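Pectinesterase A (Erwinia chrysanthemi, PDB 2NTP) catalyses removal of methyl esters from pectin, releasing methanol and leaving free galacturonate units, probably the first step in the maceration and soft-rotting of plant tissue. Local coordinates at residues 65-70 with 88-93; 102-107 with 148-153. All blocks are in the same frame, centred on the assembly; numbering follows the deposited sequence.

Contact 1: 65-70 with 88-93; sequences AVIAAA and SSTITI
T90 and I91 are the residues of 88-93 that meet I67 and A69 on strand 65-69. The meeting takes place inside the right-handed parallel β-helix characteristic of pectinesterases, between two of its sheets. S88 and S89 follow the helix 84-87. The hydroxyl of S88 is hydrogen-bonded to V131 N and to the carbonyl of T85, a substrate-binding residue. S89 then spans its own bend: its OG donates to I91 O at 2.7 Å, approaching from above the carbonyl plane. T90 is laid against the end of the strand with both branches on A69, OG1 toward its carbonyl and CG2 over the A68–A69 peptide. With CG2 anti to the backbone N (chi1 -62°), the methyl comes over the backbone of the strand, CG2 standing 3.8 Å from A69 N. T90 OG1 lies 3.4 Å from A69 O, which is not a hydrogen bond; its partner is R106 O on the next coil. The methyl of A69 faces both branches, CB lying 4.1 Å from T90 OG1. At I91 the contact becomes purely aliphatic. The extended outer arm of this isoleucine (chi2 -177°) carries CD1 against the methyls of both branches of I67, 3.7 Å from I67 CD1 and 3.9 Å from I67 CG2. The two side chains cross at about a right angle. L48 touches both isoleucines from the preceding coil, and I105 touches I91 from the following one. Segments 65-70 and 88-93 thus meet through methyl and backbone packing without a hydrogen bond; the polar tie between the two sheets here is T90 OG1 to R106 O, one coil on, which also satisfies this buried hydroxyl.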
loop_
_atom_site.group_PDB
_atom_site.type_symbol
_atom_site.label_atom_id
_atom_site.label_comp_id
_atom_site.label_asym_id
_atom_site.label_seq_id
_atom_site.Cartn_x
_atom_site.Cartn_y
_atom_site.Cartn_z
ATOM N N ALA A 65 -0.719 2.710 -18.992
ATOM C CA ALA A 65 0.210 3.709 -18.475
ATOM C C ALA A 65 0.810 3.196 -17.171
ATOM O O ALA A 65 0.133 3.164 -16.145
ATOM C CB ALA A 65 -0.489 5.045 -18.270
ATOM N N VAL A 66 2.075 2.780 -17.233
ATOM C CA VAL A 66 2.726 2.070 -16.126
ATOM C C VAL A 66 4.007 2.775 -15.688
ATOM O O VAL A 66 4.844 3.140 -16.522
ATOM C CB VAL A 66 3.069 0.590 -16.506
ATOM C CG1 VAL A 66 3.660 -0.160 -15.316
ATOM C CG2 VAL A 66 1.838 -0.154 -17.015
ATOM N N ILE A 67 4.147 2.957 -14.375
ATOM C CA ILE A 67 5.379 3.454 -13.769
ATOM C C ILE A 67 5.944 2.301 -12.948
ATOM O O ILE A 67 5.282 1.799 -12.044
ATOM C CB ILE A 67 5.119 4.680 -12.857
ATOM C CG1 ILE A 67 4.245 5.710 -13.591
ATOM C CG2 ILE A 67 6.440 5.277 -12.359
ATOM C CD1 ILE A 67 3.711 6.848 -12.710
ATOM N N ALA A 68 7.155 1.869 -13.283
ATOM C CA ALA A 68 7.700 0.638 -12.714
ATOM C C ALA A 68 9.201 0.696 -12.475
ATOM O O ALA A 68 9.952 1.255 -13.278
ATOM C CB ALA A 68 7.365 -0.542 -13.618
ATOM N N ALA A 69 9.625 0.118 -11.357
ATOM C CA ALA A 69 11.041 -0.102 -11.072
ATOM C C ALA A 69 11.182 -1.292 -10.129
ATOM O O ALA A 69 10.265 -1.588 -9.355
ATOM C CB ALA A 69 11.680 1.143 -10.468
ATOM N N ALA A 70 12.323 -1.973 -10.205
ATOM C CA ALA A 70 12.592 -3.127 -9.350
ATOM C C ALA A 70 13.592 -2.782 -8.254
ATOM O O ALA A 70 14.778 -2.553 -8.527
ATOM C CB ALA A 70 13.087 -4.305 -10.184
ATOM N N SER A 88 12.917 1.514 -0.808
ATOM C CA SER A 88 12.656 0.623 -1.943
ATOM C C SER A 88 11.529 1.104 -2.858
ATOM O O SER A 88 11.313 0.535 -3.932
ATOM C CB SER A 88 12.309 -0.783 -1.441
ATOM O OG SER A 88 10.978 -0.833 -0.939
ATOM N N SER A 89 10.806 2.136 -2.423
ATOM C CA SER A 89 9.561 2.520 -3.083
ATOM C C SER A 89 9.763 3.019 -4.508
ATOM O O SER A 89 10.667 3.809 -4.771
ATOM C CB SER A 89 8.814 3.573 -2.268
ATOM O OG SER A 89 7.490 3.694 -2.768
ATOM N N THR A 90 8.899 2.569 -5.418
ATOM C CA THR A 90 8.933 3.064 -6.796
ATOM C C THR A 90 8.502 4.529 -6.821
ATOM O O THR A 90 9.153 5.361 -7.454
ATOM C CB THR A 90 8.065 2.201 -7.736
ATOM O OG1 THR A 90 8.594 0.869 -7.766
ATOM C CG2 THR A 90 8.055 2.768 -9.169
ATOM N N ILE A 91 7.406 4.836 -6.128
ATOM C CA ILE A 91 6.928 6.213 -6.007
ATOM C C ILE A 91 6.789 6.582 -4.534
ATOM O O ILE A 91 6.192 5.841 -3.751
ATOM C CB ILE A 91 5.592 6.432 -6.766
ATOM C CG1 ILE A 91 5.809 6.254 -8.274
ATOM C CG2 ILE A 91 5.001 7.824 -6.457
ATOM C CD1 ILE A 91 4.570 6.512 -9.130
ATOM N N THR A 92 7.368 7.723 -4.174
ATOM C CA THR A 92 7.302 8.247 -2.814
ATOM C C THR A 92 6.559 9.583 -2.844
ATOM O O THR A 92 6.962 10.493 -3.566
ATOM C CB THR A 92 8.721 8.431 -2.231
ATOM O OG1 THR A 92 9.394 7.160 -2.188
ATOM C CG2 THR A 92 8.661 9.017 -0.834
ATOM N N ILE A 93 5.473 9.688 -2.077
ATOM C CA ILE A 93 4.704 10.937 -2.004
ATOM C C ILE A 93 5.029 11.658 -0.706
ATOM O O ILE A 93 4.649 11.200 0.379
ATOM C CB ILE A 93 3.163 10.708 -2.106
ATOM C CG1 ILE A 93 2.792 9.852 -3.324
ATOM C CG2 ILE A 93 2.418 12.054 -2.103
ATOM C CD1 ILE A 93 3.179 10.445 -4.676
#

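Contact 2: 102-107 with 148-153; sequences SLTIRN and SLVGYQ. With ADA (alpha-D-galactopyranuronic acid), chain C; ADA (alpha-D-galactopyranuronic acid), chain B.
S148 O receives the shortest bond between the two strands, from I105 N at 2.8 Å, and the same oxygen is approached by T104 CA in a CH···O contact of 3.3 Å. I105 O answers in the other direction, taking V150 N at 2.9 Å, and the bonds S148 N to L103 O and N107 N to V150 O complete a regular parallel ladder between successive coils of the β-helix. On the inward face I105 and L149 lie side by side, with I105 CD1 3.9 Å from L149 CD2. The other face carries T104 against S148 and R106 against V150. T104 OG1, hydrogen-bonded to R62 O, packs 3.5 Å from S148 CB. R106 lays CG alongside V150 CB at 3.8 Å, then bends at chi3 (-53°) and takes its guanidinium away to a salt bridge with D108. N107 closes the ladder, its buried amide held by T71 O and V131 O at ND2 and by F109 N at OD1. Beyond G151 the chain leaves the sheet for the active site. There the extended side chain of Q153, the transition-state stabiliser, donates from NE2 to two galacturonates: to O6A of the chain C sugar at 2.8 Å and to O3 of the chain B sugar at 3.1 Å. T128 OG1 is hydrogen-bonded to Q153 OE1, consistent with holding the amide so that NE2 faces the substrate. Main-chain bonds and side-chain packing on both faces thus hold 103-107 to 148-150, and the chain just past the last ladder bond brings Q153 NE2 to two sugar oxygens.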
loop_
_atom_site.group_PDB
_atom_site.type_symbol
_atom_site.label_atom_id
_atom_site.label_comp_id
_atom_site.label_asym_id
_atom_site.label_seq_id
_atom_site.Cartn_x
_atom_site.Cartn_y
_atom_site.Cartn_z
ATOM N N SER A 102 -5.801 6.739 -13.291
ATOM C CA SER A 102 -5.742 5.895 -14.492
ATOM C C SER A 102 -4.317 5.499 -14.866
ATOM O O SER A 102 -3.854 5.726 -15.986
ATOM C CB SER A 102 -6.480 6.567 -15.660
ATOM O OG SER A 102 -7.839 6.762 -15.326
ATOM N N LEU A 103 -3.618 4.916 -13.900
ATOM C CA LEU A 103 -2.266 4.426 -14.133
ATOM C C LEU A 103 -1.905 3.300 -13.181
ATOM O O LEU A 103 -2.555 3.106 -12.153
ATOM C CB LEU A 103 -1.242 5.562 -14.060
ATOM C CG LEU A 103 -1.168 6.434 -12.812
ATOM C CD1 LEU A 103 -0.328 5.766 -11.748
ATOM C CD2 LEU A 103 -0.607 7.818 -13.150
ATOM N N THR A 104 -0.875 2.554 -13.558
ATOM C CA THR A 104 -0.359 1.453 -12.748
ATOM C C THR A 104 1.004 1.839 -12.191
ATOM O O THR A 104 1.826 2.428 -12.902
ATOM C CB THR A 104 -0.241 0.163 -13.577
ATOM O OG1 THR A 104 -1.532 -0.199 -14.090
ATOM C CG2 THR A 104 0.315 -0.989 -12.727
ATOM N N ILE A 105 1.223 1.518 -10.915
ATOM C CA ILE A 105 2.505 1.717 -10.243
ATOM C C ILE A 105 2.976 0.347 -9.748
ATOM O O ILE A 105 2.257 -0.336 -9.014
ATOM C CB ILE A 105 2.384 2.687 -9.040
ATOM C CG1 ILE A 105 1.791 4.036 -9.484
ATOM C CG2 ILE A 105 3.747 2.877 -8.374
ATOM C CD1 ILE A 105 1.253 4.904 -8.335
ATOM N N ARG A 106 4.171 -0.056 -10.173
ATOM C CA ARG A 106 4.703 -1.380 -9.849
ATOM C C ARG A 106 6.053 -1.313 -9.149
ATOM O O ARG A 106 6.893 -0.463 -9.470
ATOM C CB ARG A 106 4.890 -2.232 -11.116
ATOM C CG ARG A 106 3.726 -2.257 -12.093
ATOM C CD ARG A 106 3.875 -3.430 -13.075
ATOM N NE ARG A 106 5.179 -3.435 -13.744
ATOM C CZ ARG A 106 5.368 -3.526 -15.062
ATOM N NH1 ARG A 106 4.341 -3.643 -15.900
ATOM N NH2 ARG A 106 6.601 -3.508 -15.545
ATOM N N ASN A 107 6.261 -2.222 -8.199
ATOM C CA ASN A 107 7.621 -2.631 -7.864
ATOM C C ASN A 107 7.859 -3.979 -8.530
ATOM O O ASN A 107 7.132 -4.949 -8.282
ATOM C CB ASN A 107 7.882 -2.680 -6.358
ATOM C CG ASN A 107 9.376 -2.749 -6.031
ATOM O OD1 ASN A 107 10.119 -3.543 -6.619
ATOM N ND2 ASN A 107 9.816 -1.918 -5.097
ATOM N N SER A 148 -3.717 1.052 -10.216
ATOM C CA SER A 148 -3.318 -0.311 -9.888
ATOM C C SER A 148 -1.953 -0.285 -9.235
ATOM O O SER A 148 -1.032 0.310 -9.780
ATOM C CB SER A 148 -3.274 -1.167 -11.154
ATOM O OG SER A 148 -2.747 -2.461 -10.883
ATOM N N LEU A 149 -1.837 -0.923 -8.069
ATOM C CA LEU A 149 -0.570 -1.007 -7.343
ATOM C C LEU A 149 -0.108 -2.454 -7.302
ATOM O O LEU A 149 -0.843 -3.334 -6.836
ATOM C CB LEU A 149 -0.725 -0.472 -5.917
ATOM C CG LEU A 149 -1.302 0.934 -5.741
ATOM C CD1 LEU A 149 -1.352 1.291 -4.255
ATOM C CD2 LEU A 149 -0.496 1.963 -6.525
ATOM N N VAL A 150 1.102 -2.695 -7.794
ATOM C CA VAL A 150 1.607 -4.059 -7.966
ATOM C C VAL A 150 2.851 -4.334 -7.135
ATOM O O VAL A 150 3.829 -3.588 -7.193
ATOM C CB VAL A 150 1.919 -4.353 -9.455
ATOM C CG1 VAL A 150 2.555 -5.721 -9.607
ATOM C CG2 VAL A 150 0.638 -4.243 -10.307
ATOM N N GLY A 151 2.806 -5.418 -6.368
ATOM C CA GLY A 151 3.988 -5.894 -5.656
ATOM C C GLY A 151 3.709 -7.233 -5.014
ATOM O O GLY A 151 2.704 -7.892 -5.327
ATOM N N TYR A 152 4.613 -7.643 -4.132
ATOM C CA TYR A 152 4.424 -8.844 -3.334
ATOM C C TYR A 152 4.439 -8.427 -1.861
ATOM O O TYR A 152 3.392 -8.112 -1.295
ATOM C CB TYR A 152 5.494 -9.899 -3.664
ATOM C CG TYR A 152 5.393 -10.477 -5.069
ATOM C CD1 TYR A 152 4.602 -11.600 -5.327
ATOM C CD2 TYR A 152 6.089 -9.905 -6.135
ATOM C CE1 TYR A 152 4.504 -12.134 -6.617
ATOM C CE2 TYR A 152 5.998 -10.437 -7.429
ATOM C CZ TYR A 152 5.213 -11.552 -7.658
ATOM O OH TYR A 152 5.124 -12.086 -8.936
ATOM N N GLN A 153 5.617 -8.393 -1.251
ATOM C CA GLN A 153 5.725 -7.959 0.140
ATOM C C GLN A 153 5.744 -6.436 0.235
ATOM O O GLN A 153 6.559 -5.779 -0.426
ATOM C CB GLN A 153 6.976 -8.556 0.785
ATOM C CG GLN A 153 7.092 -8.287 2.295
ATOM C CD GLN A 153 8.162 -9.138 2.959
ATOM O OE1 GLN A 153 8.820 -9.944 2.310
ATOM N NE2 GLN A 153 8.328 -8.967 4.265
HETATM C C1 ADA C . 9.335 -8.896 7.945
HETATM C C2 ADA C . 9.826 -8.200 9.211
HETATM C C3 ADA C . 8.652 -7.516 9.916
HETATM C C4 ADA C . 7.914 -6.596 8.940
HETATM C C5 ADA C . 7.453 -7.414 7.732
HETATM C C6 ADA C . 6.715 -6.603 6.697
HETATM O O2 ADA C . 10.443 -9.168 10.068
HETATM O O3 ADA C . 9.129 -6.782 11.052
HETATM O O4 ADA C . 8.810 -5.576 8.480
HETATM O O5 ADA C . 8.614 -7.985 7.110
HETATM O O6B ADA C . 5.817 -5.790 7.034
HETATM O O6A ADA C . 7.036 -6.797 5.507
HETATM C C1 ADA B . 6.693 -12.934 7.260
HETATM C C2 ADA B . 7.587 -12.208 6.254
HETATM C C3 ADA B . 8.988 -11.999 6.827
HETATM C C4 ADA B . 8.935 -11.410 8.241
HETATM C C5 ADA B . 7.974 -12.186 9.139
HETATM C C6 ADA B . 7.860 -11.512 10.479
HETATM O O2 ADA B . 7.685 -12.991 5.063
HETATM O O3 ADA B . 9.749 -11.145 5.962
HETATM O O4 ADA B . 8.503 -10.045 8.207
HETATM O O5 ADA B . 6.687 -12.237 8.510
HETATM O O6B ADA B . 6.724 -11.349 10.970
HETATM O O6A ADA B . 8.905 -11.133 11.055
#

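How the contacts relate
Both contacts are buried, and strands 65-69 and 103-107 are neighbours in one sheet, but contact 1 looks across the interior of the β-helix whereas contact 2 runs along its wall. The chemistry follows: side-chain methyls without cross-segment hydrogen bonds in the first, a backbone ladder with packing on both faces in the second. Among the residues that touch, those of contact 1 are all buried, whereas R106 and V150 of contact 2 are partly exposed, and only contact 2 extends to the bound sugars. The two are joined directly: I67 N lies 2.8 Å from T104 O, probably hydrogen-bonded, and strand 103-107 thereby links the interior packing of contact 1 to the coil that carries Q153.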